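Amine Dehydrogenase (Pseudomonas putida, PDB 1JMX) probably transfers electrons through two covalently bound c-type haems, as the haem-bearing alpha subunit of a quinohemoprotein amine dehydrogenase. Local coordinates at residues A[6-11]-A[61-66]; A[80-85]-A[235-240]; A[195-200]-A[303-308]. One frame throughout, in Å; residues are numbered along the deposited sequence.

Interaction 1 (A[6-11]-A[61-66]); sequences SLLQNK and VKYLAD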
loop_
_atom_site.group_PDB
_atom_site.type_symbol
_atom_site.label_atom_id
_atom_site.label_comp_id
_atom_site.label_asym_id
_atom_site.label_seq_id
_atom_site.Cartn_x
_atom_site.Cartn_y
_atom_site.Cartn_z
ATOM N N SER A 6 -22.462 -7.629 -27.690
ATOM C CA SER A 6 -23.786 -7.650 -27.086
ATOM C C SER A 6 -23.702 -7.533 -25.572
ATOM O O SER A 6 -24.552 -6.894 -24.967
ATOM C CB SER A 6 -24.575 -8.896 -27.509
ATOM O OG SER A 6 -24.594 -9.887 -26.499
ATOM N N LEU A 7 -22.688 -8.156 -24.967
ATOM C CA LEU A 7 -22.478 -8.081 -23.517
ATOM C C LEU A 7 -22.075 -6.663 -23.130
ATOM O O LEU A 7 -22.450 -6.165 -22.075
ATOM C CB LEU A 7 -21.388 -9.057 -23.071
ATOM C CG LEU A 7 -21.823 -10.468 -22.679
ATOM C CD1 LEU A 7 -20.604 -11.320 -22.374
ATOM C CD2 LEU A 7 -22.739 -10.403 -21.475
ATOM N N LEU A 8 -21.289 -6.033 -23.992
ATOM C CA LEU A 8 -20.838 -4.662 -23.789
ATOM C C LEU A 8 -22.041 -3.748 -23.620
ATOM O O LEU A 8 -22.062 -2.877 -22.756
ATOM C CB LEU A 8 -20.052 -4.183 -25.007
ATOM C CG LEU A 8 -18.555 -3.963 -24.877
ATOM C CD1 LEU A 8 -18.080 -3.254 -26.130
ATOM C CD2 LEU A 8 -18.246 -3.135 -23.643
ATOM N N GLN A 9 -23.032 -3.933 -24.482
ATOM C CA GLN A 9 -24.242 -3.132 -24.436
ATOM C C GLN A 9 -25.182 -3.503 -23.284
ATOM O O GLN A 9 -25.633 -2.633 -22.553
ATOM C CB GLN A 9 -24.967 -3.241 -25.772
ATOM C CG GLN A 9 -26.149 -2.317 -25.912
ATOM C CD GLN A 9 -27.419 -3.086 -26.144
ATOM O OE1 GLN A 9 -28.015 -3.616 -25.203
ATOM N NE2 GLN A 9 -27.819 -3.199 -27.400
ATOM N N ASN A 10 -25.463 -4.792 -23.122
ATOM C CA ASN A 10 -26.363 -5.282 -22.074
ATOM C C ASN A 10 -25.910 -4.968 -20.650
ATOM O O ASN A 10 -26.739 -4.811 -19.751
ATOM C CB ASN A 10 -26.514 -6.811 -22.150
ATOM C CG ASN A 10 -27.345 -7.282 -23.331
ATOM O OD1 ASN A 10 -27.667 -6.518 -24.259
ATOM N ND2 ASN A 10 -27.679 -8.571 -23.317
ATOM N N LYS A 11 -24.597 -4.914 -20.444
ATOM C CA LYS A 11 -24.035 -4.700 -19.117
ATOM C C LYS A 11 -23.405 -3.349 -18.800
ATOM O O LYS A 11 -23.293 -2.979 -17.634
ATOM C CB LYS A 11 -23.001 -5.794 -18.847
ATOM C CG LYS A 11 -23.557 -7.213 -18.843
ATOM C CD LYS A 11 -24.227 -7.536 -17.526
ATOM C CE LYS A 11 -24.819 -8.925 -17.536
ATOM N NZ LYS A 11 -25.479 -9.227 -16.235
ATOM N N VAL A 61 -13.414 -9.376 -20.886
ATOM C CA VAL A 61 -11.973 -9.139 -20.763
ATOM C C VAL A 61 -11.276 -9.586 -22.047
ATOM O O VAL A 61 -10.475 -8.848 -22.605
ATOM C CB VAL A 61 -11.371 -9.893 -19.544
ATOM C CG1 VAL A 61 -9.843 -9.827 -19.572
ATOM C CG2 VAL A 61 -11.902 -9.297 -18.240
ATOM N N LYS A 62 -11.626 -10.777 -22.529
ATOM C CA LYS A 62 -11.047 -11.322 -23.756
ATOM C C LYS A 62 -11.330 -10.370 -24.912
ATOM O O LYS A 62 -10.421 -9.983 -25.651
ATOM C CB LYS A 62 -11.638 -12.706 -24.053
ATOM C CG LYS A 62 -11.154 -13.354 -25.358
ATOM C CD LYS A 62 -9.740 -13.895 -25.227
ATOM C CE LYS A 62 -9.287 -14.634 -26.480
ATOM N NZ LYS A 62 -8.769 -13.744 -27.552
ATOM N N TYR A 63 -12.587 -9.951 -25.016
ATOM C CA TYR A 63 -13.023 -9.043 -26.069
ATOM C C TYR A 63 -12.286 -7.708 -26.031
ATOM O O TYR A 63 -11.766 -7.242 -27.042
ATOM C CB TYR A 63 -14.541 -8.805 -25.976
ATOM C CG TYR A 63 -15.062 -7.842 -27.018
ATOM C CD1 TYR A 63 -15.377 -6.519 -26.687
ATOM C CD2 TYR A 63 -15.193 -8.235 -28.353
ATOM C CE1 TYR A 63 -15.800 -5.612 -27.662
ATOM C CE2 TYR A 63 -15.616 -7.334 -29.338
ATOM C CZ TYR A 63 -15.913 -6.025 -28.987
ATOM O OH TYR A 63 -16.300 -5.135 -29.966
ATOM N N LEU A 64 -12.224 -7.103 -24.855
ATOM C CA LEU A 64 -11.567 -5.809 -24.711
ATOM C C LEU A 64 -10.042 -5.875 -24.796
ATOM O O LEU A 64 -9.415 -4.976 -25.336
ATOM C CB LEU A 64 -12.025 -5.151 -23.414
ATOM C CG LEU A 64 -13.531 -4.887 -23.407
ATOM C CD1 LEU A 64 -14.011 -4.595 -22.004
ATOM C CD2 LEU A 64 -13.852 -3.747 -24.363
ATOM N N ALA A 65 -9.461 -6.968 -24.315
ATOM C CA ALA A 65 -8.016 -7.153 -24.341
ATOM C C ALA A 65 -7.488 -7.293 -25.772
ATOM O O ALA A 65 -6.378 -6.872 -26.074
ATOM C CB ALA A 65 -7.628 -8.363 -23.502
ATOM N N ASP A 66 -8.290 -7.892 -26.644
ATOM C CA ASP A 66 -7.918 -8.071 -28.043
ATOM C C ASP A 66 -8.145 -6.786 -28.824
ATOM O O ASP A 66 -7.271 -6.349 -29.561
ATOM C CB ASP A 66 -8.737 -9.193 -28.683
ATOM C CG ASP A 66 -8.267 -10.577 -28.287
ATOM O OD1 ASP A 66 -7.626 -10.761 -27.228
ATOM O OD2 ASP A 66 -8.559 -11.509 -29.052
#
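Leu8 of helix 4-12 reaches across to Tyr63 and Leu64 of helix 54-67, and its branched end makes the whole contact. Its CB points at the 61-66 segment, although the nearest alpha carbons, Leu8 CA and Tyr63 CA, are 9.2 Å apart. One bond further out, Leu8 CG is 4.2 Å from Tyr63 CE1. At the tip, CD1 of Leu8 lies 3.6 Å from CE1 of Tyr63, meeting the ring obliquely, while CD2 of Leu8 sits more loosely against CD2 of Leu64, at 4.5 Å. The tyrosine ring swings out from its helix with CG anti to the backbone N (chi1 178°), and the two side chains cross at roughly a right angle. On the far side of helix 54-67, Lys62 NZ and Asp66 OD2 form a salt bridge of 2.7 Å, and Asp208 adds a second to Lys62. Pairing of first and last helices is a hallmark of cytochrome c domains; helix 4-12, ending at haem-bearing Cys12, and helix 54-67 probably play those parts. Leu64 also comes within about 4 Å of a haem. Carbon alone touches carbon: shape and dispersion hold the contact, and nothing in it fixes a hydrogen-bonding geometry.

Interaction 2 (A[80-85]-A[235-240]); sequences YAMERR and GYEWRG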
loop_
_atom_site.group_PDB
_atom_site.type_symbol
_atom_site.label_atom_id
_atom_site.label_comp_id
_atom_site.label_asym_id
_atom_site.label_seq_id
_atom_site.Cartn_x
_atom_site.Cartn_y
_atom_site.Cartn_z
ATOM N N TYR A 80 7.026 -6.823 -15.244
ATOM C CA TYR A 80 7.152 -7.367 -13.892
ATOM C C TYR A 80 5.859 -7.260 -13.092
ATOM O O TYR A 80 5.633 -8.040 -12.168
ATOM C CB TYR A 80 8.285 -6.678 -13.119
ATOM C CG TYR A 80 8.148 -5.174 -12.975
ATOM C CD1 TYR A 80 8.775 -4.315 -13.873
ATOM C CD2 TYR A 80 7.385 -4.608 -11.947
ATOM C CE1 TYR A 80 8.650 -2.933 -13.765
ATOM C CE2 TYR A 80 7.250 -3.215 -11.825
ATOM C CZ TYR A 80 7.885 -2.390 -12.743
ATOM O OH TYR A 80 7.759 -1.025 -12.664
ATOM N N ALA A 81 5.021 -6.284 -13.442
ATOM C CA ALA A 81 3.738 -6.070 -12.761
ATOM C C ALA A 81 2.770 -7.221 -13.035
ATOM O O ALA A 81 2.134 -7.734 -12.114
ATOM C CB ALA A 81 3.122 -4.731 -13.184
ATOM N N MET A 82 2.672 -7.624 -14.303
ATOM C CA MET A 82 1.796 -8.729 -14.700
ATOM C C MET A 82 2.393 -10.045 -14.209
ATOM O O MET A 82 1.669 -10.994 -13.911
ATOM C CB MET A 82 1.634 -8.783 -16.223
ATOM C CG MET A 82 0.927 -7.584 -16.834
ATOM S SD MET A 82 0.862 -7.645 -18.643
ATOM C CE MET A 82 2.480 -7.031 -19.034
ATOM N N GLU A 83 3.721 -10.082 -14.122
ATOM C CA GLU A 83 4.448 -11.258 -13.673
ATOM C C GLU A 83 4.488 -11.362 -12.156
ATOM O O GLU A 83 5.109 -12.263 -11.603
ATOM C CB GLU A 83 5.854 -11.261 -14.275
ATOM C CG GLU A 83 5.842 -11.406 -15.801
ATOM C CD GLU A 83 7.199 -11.178 -16.445
ATOM O OE1 GLU A 83 8.129 -10.729 -15.748
ATOM O OE2 GLU A 83 7.336 -11.424 -17.657
ATOM N N ARG A 84 3.811 -10.431 -11.491
ATOM C CA ARG A 84 3.710 -10.409 -10.037
ATOM C C ARG A 84 5.037 -10.394 -9.293
ATOM O O ARG A 84 5.192 -11.057 -8.268
ATOM C CB ARG A 84 2.847 -11.579 -9.538
ATOM C CG ARG A 84 1.428 -11.619 -10.108
ATOM C CD ARG A 84 0.627 -10.386 -9.720
ATOM N NE ARG A 84 0.380 -10.319 -8.284
ATOM C CZ ARG A 84 -0.141 -9.264 -7.664
ATOM N NH1 ARG A 84 -0.472 -8.177 -8.349
ATOM N NH2 ARG A 84 -0.341 -9.298 -6.357
ATOM N N ARG A 85 6.002 -9.664 -9.835
ATOM C CA ARG A 85 7.297 -9.527 -9.197
ATOM C C ARG A 85 7.162 -8.311 -8.279
ATOM O O ARG A 85 7.581 -7.203 -8.616
ATOM C CB ARG A 85 8.386 -9.319 -10.249
ATOM C CG ARG A 85 8.498 -10.459 -11.241
ATOM C CD ARG A 85 9.658 -10.235 -12.177
ATOM N NE ARG A 85 9.708 -11.211 -13.263
ATOM C CZ ARG A 85 10.364 -12.373 -13.224
ATOM N NH1 ARG A 85 11.046 -12.728 -12.141
ATOM N NH2 ARG A 85 10.336 -13.183 -14.279
ATOM N N GLY A 235 -2.861 -11.782 -29.352
ATOM C CA GLY A 235 -1.863 -12.460 -30.160
ATOM C C GLY A 235 -0.520 -12.785 -29.540
ATOM O O GLY A 235 0.291 -13.444 -30.188
ATOM N N TYR A 236 -0.270 -12.346 -28.307
ATOM C CA TYR A 236 1.006 -12.631 -27.650
ATOM C C TYR A 236 0.918 -12.802 -26.138
ATOM O O TYR A 236 1.748 -13.492 -25.556
ATOM C CB TYR A 236 2.063 -11.571 -27.998
ATOM C CG TYR A 236 1.929 -10.249 -27.263
ATOM C CD1 TYR A 236 2.816 -9.906 -26.242
ATOM C CD2 TYR A 236 0.926 -9.340 -27.597
ATOM C CE1 TYR A 236 2.711 -8.691 -25.575
ATOM C CE2 TYR A 236 0.809 -8.124 -26.938
ATOM C CZ TYR A 236 1.704 -7.803 -25.932
ATOM O OH TYR A 236 1.612 -6.587 -25.308
ATOM N N GLU A 237 -0.088 -12.191 -25.508
ATOM C CA GLU A 237 -0.262 -12.285 -24.056
ATOM C C GLU A 237 -0.825 -13.621 -23.588
ATOM O O GLU A 237 -2.037 -13.816 -23.482
ATOM C CB GLU A 237 -1.109 -11.126 -23.525
ATOM C CG GLU A 237 -0.408 -9.769 -23.549
ATOM C CD GLU A 237 0.693 -9.618 -22.493
ATOM O OE1 GLU A 237 1.075 -10.608 -21.829
ATOM O OE2 GLU A 237 1.184 -8.485 -22.323
ATOM N N TRP A 238 0.094 -14.522 -23.267
ATOM C CA TRP A 238 -0.219 -15.864 -22.814
ATOM C C TRP A 238 -0.519 -15.931 -21.321
ATOM O O TRP A 238 0.298 -15.533 -20.493
ATOM C CB TRP A 238 0.958 -16.777 -23.158
ATOM C CG TRP A 238 0.873 -18.168 -22.621
ATOM C CD1 TRP A 238 1.192 -18.584 -21.358
ATOM C CD2 TRP A 238 0.511 -19.344 -23.353
ATOM N NE1 TRP A 238 1.061 -19.948 -21.261
ATOM C CE2 TRP A 238 0.645 -20.442 -22.470
ATOM C CE3 TRP A 238 0.091 -19.580 -24.669
ATOM C CZ2 TRP A 238 0.375 -21.761 -22.866
ATOM C CZ3 TRP A 238 -0.178 -20.884 -25.061
ATOM C CH2 TRP A 238 -0.035 -21.959 -24.161
ATOM N N ARG A 239 -1.697 -16.451 -20.988
ATOM C CA ARG A 239 -2.116 -16.607 -19.603
ATOM C C ARG A 239 -2.523 -18.051 -19.403
ATOM O O ARG A 239 -3.459 -18.527 -20.026
ATOM C CB ARG A 239 -3.294 -15.683 -19.278
ATOM C CG ARG A 239 -2.948 -14.219 -19.333
ATOM C CD ARG A 239 -1.901 -13.857 -18.296
ATOM N NE ARG A 239 -1.556 -12.445 -18.381
ATOM C CZ ARG A 239 -0.773 -11.930 -19.319
ATOM N NH1 ARG A 239 -0.240 -12.709 -20.247
ATOM N NH2 ARG A 239 -0.560 -10.629 -19.361
ATOM N N GLY A 240 -1.831 -18.751 -18.518
ATOM C CA GLY A 240 -2.166 -20.138 -18.302
ATOM C C GLY A 240 -2.200 -20.573 -16.861
ATOM O O GLY A 240 -1.785 -19.848 -15.961
#
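Met82 carries its sulfur to Arg239 and Glu237 along an extended chain (chi2 176°) that bends only at the last bond, turning CE toward the glutamate. Arg239 and Glu237 each fold at chi2 (-63° and -72°), and so bring their charged ends together beside that sulfur. Met82 SD lies 3.4 Å from Arg239 NH2, at the edge of the guanidinium and near its plane. The same SD is 3.8 Å from Glu237 OE2, and Met82 CE is equally close to that oxygen. Arg239 grips Glu237 end-on: NH1 and NH2 both donate to OE1, at 2.9 and 3.0 Å, approaching from the same face of the carboxylate, while OE1 stays in the guanidinium plane. Arg239 NH2 also forms a salt bridge with Glu35, and Glu237 OE2 one with Arg79, so the thioether abuts a largely buried network of two arginines and two glutamates, whose charges probably offset one another. Met82 belongs to a type I turn, Ala81 to Arg84, in the loop before helix 94-100. Glu237 opens barrel strand 237-244 and, with Tyr236, forms a classic beta bulge opposite Tyr233. Val252 of adjoining strand 247-256 touches Met82 and Arg239, and Glu35 ties the site to helix 34-48.

Interaction 3 (A[195-200]-A[303-308]); sequences DVRGVM and TLVGSG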
loop_
_atom_site.group_PDB
_atom_site.type_symbol
_atom_site.label_atom_id
_atom_site.label_comp_id
_atom_site.label_asym_id
_atom_site.label_seq_id
_atom_site.Cartn_x
_atom_site.Cartn_y
_atom_site.Cartn_z
ATOM N N ASP A 195 17.268 -24.853 -10.738
ATOM C CA ASP A 195 16.954 -24.946 -12.154
ATOM C C ASP A 195 15.847 -25.932 -12.458
ATOM O O ASP A 195 15.577 -26.843 -11.687
ATOM C CB ASP A 195 18.206 -25.312 -12.954
ATOM C CG ASP A 195 19.199 -24.170 -13.046
ATOM O OD1 ASP A 195 20.421 -24.432 -13.096
ATOM O OD2 ASP A 195 18.764 -23.001 -13.083
ATOM N N VAL A 196 15.197 -25.712 -13.591
ATOM C CA VAL A 196 14.106 -26.550 -14.048
ATOM C C VAL A 196 14.205 -26.589 -15.572
ATOM O O VAL A 196 14.672 -25.635 -16.198
ATOM C CB VAL A 196 12.724 -25.974 -13.597
ATOM C CG1 VAL A 196 12.364 -24.743 -14.389
ATOM C CG2 VAL A 196 11.638 -27.019 -13.715
ATOM N N ARG A 197 13.832 -27.722 -16.154
ATOM C CA ARG A 197 13.875 -27.886 -17.602
ATOM C C ARG A 197 12.902 -28.972 -18.008
ATOM O O ARG A 197 12.590 -29.861 -17.219
ATOM C CB ARG A 197 15.288 -28.243 -18.082
ATOM C CG ARG A 197 15.646 -29.736 -18.044
ATOM C CD ARG A 197 15.945 -30.246 -16.650
ATOM N NE ARG A 197 17.213 -29.731 -16.146
ATOM C CZ ARG A 197 18.048 -30.420 -15.370
ATOM N NH1 ARG A 197 17.757 -31.668 -15.010
ATOM N NH2 ARG A 197 19.165 -29.855 -14.929
ATOM N N GLY A 198 12.420 -28.890 -19.241
ATOM C CA GLY A 198 11.485 -29.885 -19.723
ATOM C C GLY A 198 10.855 -29.511 -21.047
ATOM O O GLY A 198 11.378 -28.686 -21.797
ATOM N N VAL A 199 9.714 -30.127 -21.330
ATOM C CA VAL A 199 8.984 -29.879 -22.563
ATOM C C VAL A 199 7.520 -29.600 -22.267
ATOM O O VAL A 199 6.873 -30.300 -21.496
ATOM C CB VAL A 199 9.112 -31.075 -23.560
ATOM C CG1 VAL A 199 8.251 -30.833 -24.799
ATOM C CG2 VAL A 199 10.562 -31.245 -23.984
ATOM N N MET A 200 7.025 -28.532 -22.868
ATOM C CA MET A 200 5.651 -28.139 -22.707
ATOM C C MET A 200 4.951 -28.377 -24.030
ATOM O O MET A 200 5.354 -27.865 -25.072
ATOM C CB MET A 200 5.557 -26.670 -22.309
ATOM C CG MET A 200 4.146 -26.234 -21.954
ATOM S SD MET A 200 4.077 -24.536 -21.350
ATOM C CE MET A 200 4.320 -23.600 -22.854
ATOM N N THR A 303 23.918 -30.378 -17.854
ATOM C CA THR A 303 22.888 -30.691 -18.822
ATOM C C THR A 303 22.554 -29.454 -19.654
ATOM O O THR A 303 22.476 -28.346 -19.140
ATOM C CB THR A 303 21.635 -31.308 -18.156
ATOM O OG1 THR A 303 20.450 -30.700 -18.686
ATOM C CG2 THR A 303 21.676 -31.163 -16.646
ATOM N N LEU A 304 22.486 -29.647 -20.966
ATOM C CA LEU A 304 22.178 -28.580 -21.907
ATOM C C LEU A 304 20.707 -28.661 -22.285
ATOM O O LEU A 304 20.178 -29.742 -22.544
ATOM C CB LEU A 304 23.055 -28.693 -23.161
ATOM C CG LEU A 304 24.559 -28.412 -23.032
ATOM C CD1 LEU A 304 24.776 -27.019 -22.444
ATOM C CD2 LEU A 304 25.237 -29.467 -22.168
ATOM N N VAL A 305 20.041 -27.513 -22.274
ATOM C CA VAL A 305 18.622 -27.444 -22.603
ATOM C C VAL A 305 18.494 -26.666 -23.899
ATOM O O VAL A 305 19.245 -25.713 -24.132
ATOM C CB VAL A 305 17.824 -26.716 -21.485
ATOM C CG1 VAL A 305 16.328 -26.913 -21.682
ATOM C CG2 VAL A 305 18.257 -27.214 -20.116
ATOM N N GLY A 306 17.577 -27.092 -24.763
ATOM C CA GLY A 306 17.403 -26.388 -26.018
ATOM C C GLY A 306 16.460 -27.046 -26.991
ATOM O O GLY A 306 15.738 -27.982 -26.651
ATOM N N SER A 307 16.460 -26.526 -28.212
ATOM C CA SER A 307 15.615 -27.045 -29.271
ATOM C C SER A 307 16.454 -27.353 -30.510
ATOM O O SER A 307 17.260 -26.529 -30.946
ATOM C CB SER A 307 14.520 -26.028 -29.607
ATOM O OG SER A 307 13.677 -26.502 -30.645
ATOM N N GLY A 308 16.261 -28.550 -31.063
ATOM C CA GLY A 308 16.997 -28.958 -32.249
ATOM C C GLY A 308 18.480 -29.154 -31.988
ATOM O O GLY A 308 19.321 -28.726 -32.787
#
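Arg197, Val305 and Thr303 join two beta domains: Arg197 stands on strand 194-204 of a closed, eight-stranded antiparallel barrel, the other two on strand 299-307 of the mixed sheet that follows in the chain. The strands are not paired. Each is hydrogen-bonded within its own sheet, Arg197 for instance to Ala217, and across the interface Arg197 CA and Val305 CA are 6.9 Å apart.

Arg197 loses the most surface. Its CG is squeezed between the backbone N and the carbonyl carbon (chi1 85°), and further bends at chi2 and chi3 carry the guanidinium along the partner strand instead of straight out. The start of the chain rests on Val305, which crosses it at about a right angle: Arg197 CB is 3.7 Å from Val305 CG2 and 4.0 Å from Val305 CG1. Val305 thus supports the aliphatic part, and Thr303 meets the charged end. The Arg197 and Thr303 side chains approach from opposite directions, and Thr303 OG1 lies 3.9 Å above one face of the guanidinium, offset toward its rim.

The polar end is directed from elsewhere. Gln290 of strand 285-295 accepts from Arg197 NE through OE1 and donates through NE2 to Val196 O, fastening the two domains with one amide. Leu331 of strand 331-338 touches both Arg197 and Thr303.

Thr303 has a chi1 of 135°, far from staggered, and its buried OG1 has no partner in the model, so the modelled orientation of its branches deserves caution. In that orientation it is the methyl that comes closest to the charge, with Thr303 CG2 lying 3.3 Å from Arg197 NH2.

How the interactions relate
All three contacts are largely buried, yet they join different parts of the fold. Interaction 1 stays inside the haem-binding domain and is purely apolar. Interaction 2 couples a loop of that domain to the barrel, with sulfur set against a salt-bridged pair, and lies nearest the middle of the chain. Interaction 3 links the barrel to the following beta domain by mixed packing, with aliphatic and charged parts of one arginine meeting different residues. Interactions 2 and 3 share the barrel, through strands 237-244 and 194-204, and their centres are 21 Å apart. Interactions 1 and 3 are the most distant pair, their centres 39 Å apart.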